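Local atomic coordinates of xyloglucan-specific endo-beta-1,4-glucanase (Uncultured bacterium, PDB entry 4W86), a protein that probably hydrolyses internal beta-1,4-glucosidic bonds in the backbone of xyloglucan, as an endo-acting glucanase of glycoside hydrolase family 5. Residues I58-T63 / I98-H103; I303-I308 / L319-L324. The protein carries 1 engineered substitution. All coordinates share one frame; numbering follows the deposited sequence.

Contact 1. Residues I58-T63 / I98-H103; sequences IRIPVT and IILDTH
Ile58 O accepts the backbone N of Ile99, and Ile99 O accepts the N of Ile60 at 2.7 Å. These bonds join 58-60 and 98-101 as neighbouring parallel strands, 15° apart. They are the second and third strands of the TIM barrel, and helix 78-93 makes the beta-alpha-beta crossover between them. Beyond, the backbone bonding weakens: Asp101 N to Ile60 O and His103 N to Val62 O are weak.

The carboxylate of Asp101 takes over part of this pairing. Asp101 OD1 accepts the N of Val62 at 3.0 Å, nearly along the C-O bond. CG sits between the backbone N and the carbonyl carbon (chi1 88°), which brings the carboxylate close to 58-63. Asp101 OD2 offers its syn lone pair to His103 ND1, 3.0 Å away and in the imidazole plane. Asp101 OD2 also lies 3.0 Å from Arg59 NH2, but over the guanidinium face. This salt bridge is one of charge, and no N-H points along it; the two planes stand 87° apart. The N-H groups of Arg59 serve Asn17, Glu145, Glu271 and Asn148 instead.

Apolar contacts add to the pairing. Pro61 CB sits over one face of the His103 ring, 3.6 Å from its centroid, a CH-pi contact. The extended Arg59 chain lays CG against Ile99 CB. On the sheet face that carries Ile58, Ile60, Ile98 and Leu100, Ile60 CD1 meets Ile98 CG2 at 3.7 Å. Just past the end of strand 57-60, Val62 CG2 meets Leu100 CD1 at the same distance.

Asp101 probably sets the rotation of the His103 ring, with Pro61 against one face. A Tris molecule bound near His103 suggests a pocket here. Asp101 joins Val62 N, His103 ND1 and the Arg59 charge in one buried polar network.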
# COMPACT_ATOMS: atom_id res chain seq x y z
N ILE A 58 -5.37 -8.56 -1.01
CA ILE A 58 -4.80 -8.21 0.29
C ILE A 58 -3.41 -7.61 0.12
O ILE A 58 -2.58 -8.13 -0.62
CB ILE A 58 -4.75 -9.42 1.25
CG1 ILE A 58 -4.06 -9.04 2.56
CG2 ILE A 58 -4.03 -10.61 0.62
CD1 ILE A 58 -4.17 -10.11 3.63
N ARG A 59 -3.17 -6.49 0.81
CA ARG A 59 -1.86 -5.85 0.85
C ARG A 59 -1.19 -6.22 2.16
O ARG A 59 -1.78 -6.09 3.23
CB ARG A 59 -2.02 -4.34 0.74
CG ARG A 59 -0.72 -3.56 0.67
CD ARG A 59 -0.97 -2.22 0.01
NE ARG A 59 0.20 -1.35 -0.02
CZ ARG A 59 0.55 -0.50 0.94
NH1 ARG A 59 -0.16 -0.41 2.07
NH2 ARG A 59 1.63 0.26 0.79
N ILE A 60 0.05 -6.69 2.06
CA ILE A 60 0.81 -7.14 3.22
C ILE A 60 1.97 -6.17 3.42
O ILE A 60 3.04 -6.33 2.81
CB ILE A 60 1.33 -8.59 3.02
CG1 ILE A 60 0.15 -9.54 2.82
CG2 ILE A 60 2.15 -9.03 4.22
CD1 ILE A 60 0.54 -10.92 2.34
N PRO A 61 1.76 -5.14 4.26
CA PRO A 61 2.85 -4.21 4.52
C PRO A 61 3.88 -4.84 5.45
O PRO A 61 3.49 -5.49 6.43
CB PRO A 61 2.15 -3.02 5.17
CG PRO A 61 0.97 -3.61 5.85
CD PRO A 61 0.53 -4.76 4.98
N VAL A 62 5.16 -4.68 5.14
CA VAL A 62 6.23 -5.28 5.92
C VAL A 62 7.38 -4.28 6.11
O VAL A 62 7.83 -3.66 5.15
CB VAL A 62 6.79 -6.56 5.25
CG1 VAL A 62 7.80 -7.25 6.16
CG2 VAL A 62 5.66 -7.51 4.89
N THR A 63 7.84 -4.15 7.35
CA THR A 63 9.00 -3.32 7.65
C THR A 63 10.14 -4.27 7.96
O THR A 63 10.08 -5.06 8.91
CB THR A 63 8.74 -2.38 8.84
OG1 THR A 63 7.58 -1.59 8.58
CG2 THR A 63 9.94 -1.46 9.06
N ILE A 98 -2.43 -10.32 -4.23
CA ILE A 98 -1.57 -9.93 -3.11
C ILE A 98 -0.61 -8.81 -3.49
O ILE A 98 -0.04 -8.83 -4.58
CB ILE A 98 -0.72 -11.12 -2.61
CG1 ILE A 98 -1.59 -12.38 -2.41
CG2 ILE A 98 -0.02 -10.76 -1.31
CD1 ILE A 98 -0.79 -13.64 -2.20
N ILE A 99 -0.45 -7.85 -2.59
CA ILE A 99 0.64 -6.88 -2.68
C ILE A 99 1.58 -7.09 -1.50
O ILE A 99 1.16 -7.04 -0.35
CB ILE A 99 0.15 -5.42 -2.65
CG1 ILE A 99 -0.80 -5.14 -3.82
CG2 ILE A 99 1.35 -4.47 -2.71
CD1 ILE A 99 -1.46 -3.78 -3.78
N LEU A 100 2.85 -7.33 -1.81
CA LEU A 100 3.90 -7.32 -0.80
C LEU A 100 4.68 -6.03 -0.98
O LEU A 100 5.05 -5.69 -2.10
CB LEU A 100 4.84 -8.51 -0.99
CG LEU A 100 6.01 -8.61 -0.01
CD1 LEU A 100 5.52 -8.84 1.41
CD2 LEU A 100 6.96 -9.72 -0.43
N ASP A 101 4.93 -5.32 0.12
CA ASP A 101 5.69 -4.07 0.06
C ASP A 101 6.83 -4.04 1.07
O ASP A 101 7.01 -4.99 1.84
CB ASP A 101 4.76 -2.86 0.23
CG ASP A 101 4.54 -2.45 1.69
OD1 ASP A 101 5.06 -3.13 2.60
OD2 ASP A 101 3.86 -1.43 1.92
N THR A 102 7.61 -2.97 1.02
CA THR A 102 8.46 -2.56 2.14
C THR A 102 7.76 -1.35 2.73
O THR A 102 7.26 -0.50 1.98
CB THR A 102 9.89 -2.20 1.71
OG1 THR A 102 9.87 -1.08 0.82
CG2 THR A 102 10.55 -3.38 1.02
N HIS A 103 7.70 -1.26 4.05
CA HIS A 103 6.81 -0.29 4.69
C HIS A 103 7.54 0.84 5.43
O HIS A 103 7.96 1.81 4.79
CB HIS A 103 5.78 -0.99 5.57
CG HIS A 103 4.49 -0.25 5.68
ND1 HIS A 103 3.63 -0.11 4.62
CD2 HIS A 103 3.92 0.40 6.72
CE1 HIS A 103 2.58 0.58 5.00
NE2 HIS A 103 2.73 0.91 6.27

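Contact 2. Residues I303-I308 / L319-L324; sequences IWDNNI and LNRSLL
Asp305 OD2 accepts the backbone N of Leu319 at 3.1 Å through its syn lone pair, in a fairly straight bond (162°). With CG anti to the backbone N (chi1 -178°), the carboxylate reaches the start of 319-324. Trp16 NE1 is a second donor to OD2. Asp305 OD1 accepts the N of Asn307 at 3.0 Å and closes an Asx turn. One water joins three groups: it donates to Asp305 OD1 and Leu319 O, and accepts from Arg321 NE at 2.9 Å.

The turn belongs to the loop that follows the eighth strand of the TIM barrel. This loop leads to the short strand 319-320, whose antiparallel partner is 325-326. Asn320 OD1 accepts the N of Leu323 in an Asx motif between those strands.

Arg321 runs extended from CG to NE and lays its guanidinium under Asn307. Asn307 CB lies 3.7 Å above the guanidinium plane, near its rim, and the amide is turned only 11° from that plane. At the edge, NH2 makes a weak bond to Asp305 O and also bonds Gly19 O; NH1 bonds Thr21. Asn307 OD1 comes within 3.1 Å of Leu319 O, two acceptors with no bond between them, and is held by Tyr327 OH. With an alanine instead of Asp305, the N atoms of Leu319 and Asn307 would probably lose their carboxylate acceptor, and the water one of its three anchors.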
# COMPACT_ATOMS: atom_id res chain seq x y z
N ILE A 303 -8.16 -0.99 1.28
CA ILE A 303 -8.56 -0.25 2.47
C ILE A 303 -7.55 -0.48 3.59
O ILE A 303 -7.15 -1.62 3.84
CB ILE A 303 -9.97 -0.67 2.92
CG1 ILE A 303 -10.98 -0.46 1.77
CG2 ILE A 303 -10.40 0.10 4.16
CD1 ILE A 303 -10.89 0.90 1.09
N TRP A 304 -7.15 0.60 4.26
CA TRP A 304 -6.25 0.48 5.40
C TRP A 304 -7.02 -0.01 6.62
O TRP A 304 -8.07 0.55 6.96
CB TRP A 304 -5.56 1.81 5.73
CG TRP A 304 -4.60 1.65 6.85
CD1 TRP A 304 -4.76 2.05 8.15
CD2 TRP A 304 -3.33 0.99 6.80
NE1 TRP A 304 -3.67 1.70 8.90
CE2 TRP A 304 -2.78 1.04 8.10
CE3 TRP A 304 -2.61 0.36 5.78
CZ2 TRP A 304 -1.53 0.50 8.40
CZ3 TRP A 304 -1.37 -0.18 6.09
CH2 TRP A 304 -0.85 -0.11 7.39
N ASP A 305 -6.50 -1.05 7.27
CA ASP A 305 -7.15 -1.66 8.43
C ASP A 305 -6.11 -2.07 9.47
O ASP A 305 -5.39 -3.06 9.29
CB ASP A 305 -7.96 -2.88 7.98
CG ASP A 305 -8.71 -3.54 9.12
OD1 ASP A 305 -8.32 -3.37 10.29
OD2 ASP A 305 -9.70 -4.25 8.83
N ASN A 306 -6.06 -1.32 10.57
CA ASN A 306 -5.06 -1.52 11.62
C ASN A 306 -5.60 -2.21 12.87
O ASN A 306 -4.89 -2.33 13.87
CB ASN A 306 -4.44 -0.17 12.01
CG ASN A 306 -5.47 0.85 12.47
OD1 ASN A 306 -6.67 0.58 12.50
ND2 ASN A 306 -5.00 2.04 12.80
N ASN A 307 -6.86 -2.65 12.81
CA ASN A 307 -7.52 -3.33 13.94
C ASN A 307 -7.74 -2.42 15.15
O ASN A 307 -7.74 -2.89 16.29
CB ASN A 307 -6.72 -4.58 14.34
CG ASN A 307 -7.50 -5.51 15.25
OD1 ASN A 307 -8.73 -5.48 15.27
ND2 ASN A 307 -6.79 -6.34 16.00
N ILE A 308 -7.94 -1.13 14.91
CA ILE A 308 -8.24 -0.18 15.97
C ILE A 308 -9.62 0.41 15.71
O ILE A 308 -9.85 1.02 14.67
CB ILE A 308 -7.18 0.94 16.06
CG1 ILE A 308 -5.83 0.35 16.47
CG2 ILE A 308 -7.62 2.02 17.05
CD1 ILE A 308 -4.68 1.33 16.40
N LEU A 319 -12.00 -5.25 10.67
CA LEU A 319 -12.06 -6.63 11.15
C LEU A 319 -11.52 -6.77 12.57
O LEU A 319 -10.36 -6.47 12.82
CB LEU A 319 -11.25 -7.54 10.22
CG LEU A 319 -11.21 -9.03 10.60
CD1 LEU A 319 -12.61 -9.61 10.64
CD2 LEU A 319 -10.33 -9.79 9.62
N ASN A 320 -12.37 -7.23 13.49
CA ASN A 320 -11.91 -7.60 14.82
C ASN A 320 -11.22 -8.95 14.71
O ASN A 320 -11.87 -9.99 14.63
CB ASN A 320 -13.09 -7.67 15.80
CG ASN A 320 -12.66 -7.96 17.23
OD1 ASN A 320 -11.70 -8.70 17.48
ND2 ASN A 320 -13.38 -7.39 18.18
N ARG A 321 -9.89 -8.94 14.71
CA ARG A 321 -9.13 -10.14 14.37
C ARG A 321 -9.23 -11.25 15.42
O ARG A 321 -9.12 -12.43 15.08
CB ARG A 321 -7.66 -9.79 14.12
CG ARG A 321 -7.46 -8.85 12.94
CD ARG A 321 -6.00 -8.58 12.68
NE ARG A 321 -5.81 -7.39 11.86
CZ ARG A 321 -4.63 -6.83 11.60
NH1 ARG A 321 -3.52 -7.36 12.09
NH2 ARG A 321 -4.57 -5.74 10.85
N SER A 322 -9.44 -10.88 16.68
CA SER A 322 -9.54 -11.86 17.75
C SER A 322 -10.87 -12.61 17.75
O SER A 322 -10.93 -13.77 18.15
CB SER A 322 -9.30 -11.19 19.10
OG SER A 322 -8.00 -10.64 19.17
N LEU A 323 -11.93 -11.95 17.29
CA LEU A 323 -13.27 -12.55 17.26
C LEU A 323 -13.68 -13.07 15.88
O LEU A 323 -14.68 -13.78 15.76
CB LEU A 323 -14.32 -11.55 17.75
CG LEU A 323 -14.10 -10.93 19.13
CD1 LEU A 323 -15.22 -9.96 19.46
CD2 LEU A 323 -13.98 -12.01 20.21
N LEU A 324 -12.92 -12.70 14.85
CA LEU A 324 -13.28 -13.00 13.45
C LEU A 324 -14.65 -12.43 13.08
O LEU A 324 -15.39 -13.02 12.29
CB LEU A 324 -13.22 -14.51 13.17
CG LEU A 324 -11.88 -15.19 13.46
CD1 LEU A 324 -11.99 -16.69 13.22
CD2 LEU A 324 -10.77 -14.59 12.62
O HOH W 1 -8.13 -5.74 11.51

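Contact 1 comes first along the chain and is complete before contact 2 begins. Their centres lie about 16 Å apart. Contact 1 joins the second and third barrel strands and lies about 6 Å from the centre of the chain. Contact 2 lies farther out, its centre about 16 Å from that of the chain. The first strand, 15-17, separates strand 57-60 from strand 300-303 in the closed sheet. Segment 303-308 nevertheless touches contact 1 through Trp304, whose CH2 is 3.9 Å from His103 NE2. The start of the loop after strand 300-303 thus packs against the polar cluster at the C-terminal ends of the strands, the end where TIM barrel enzymes carry their active sites.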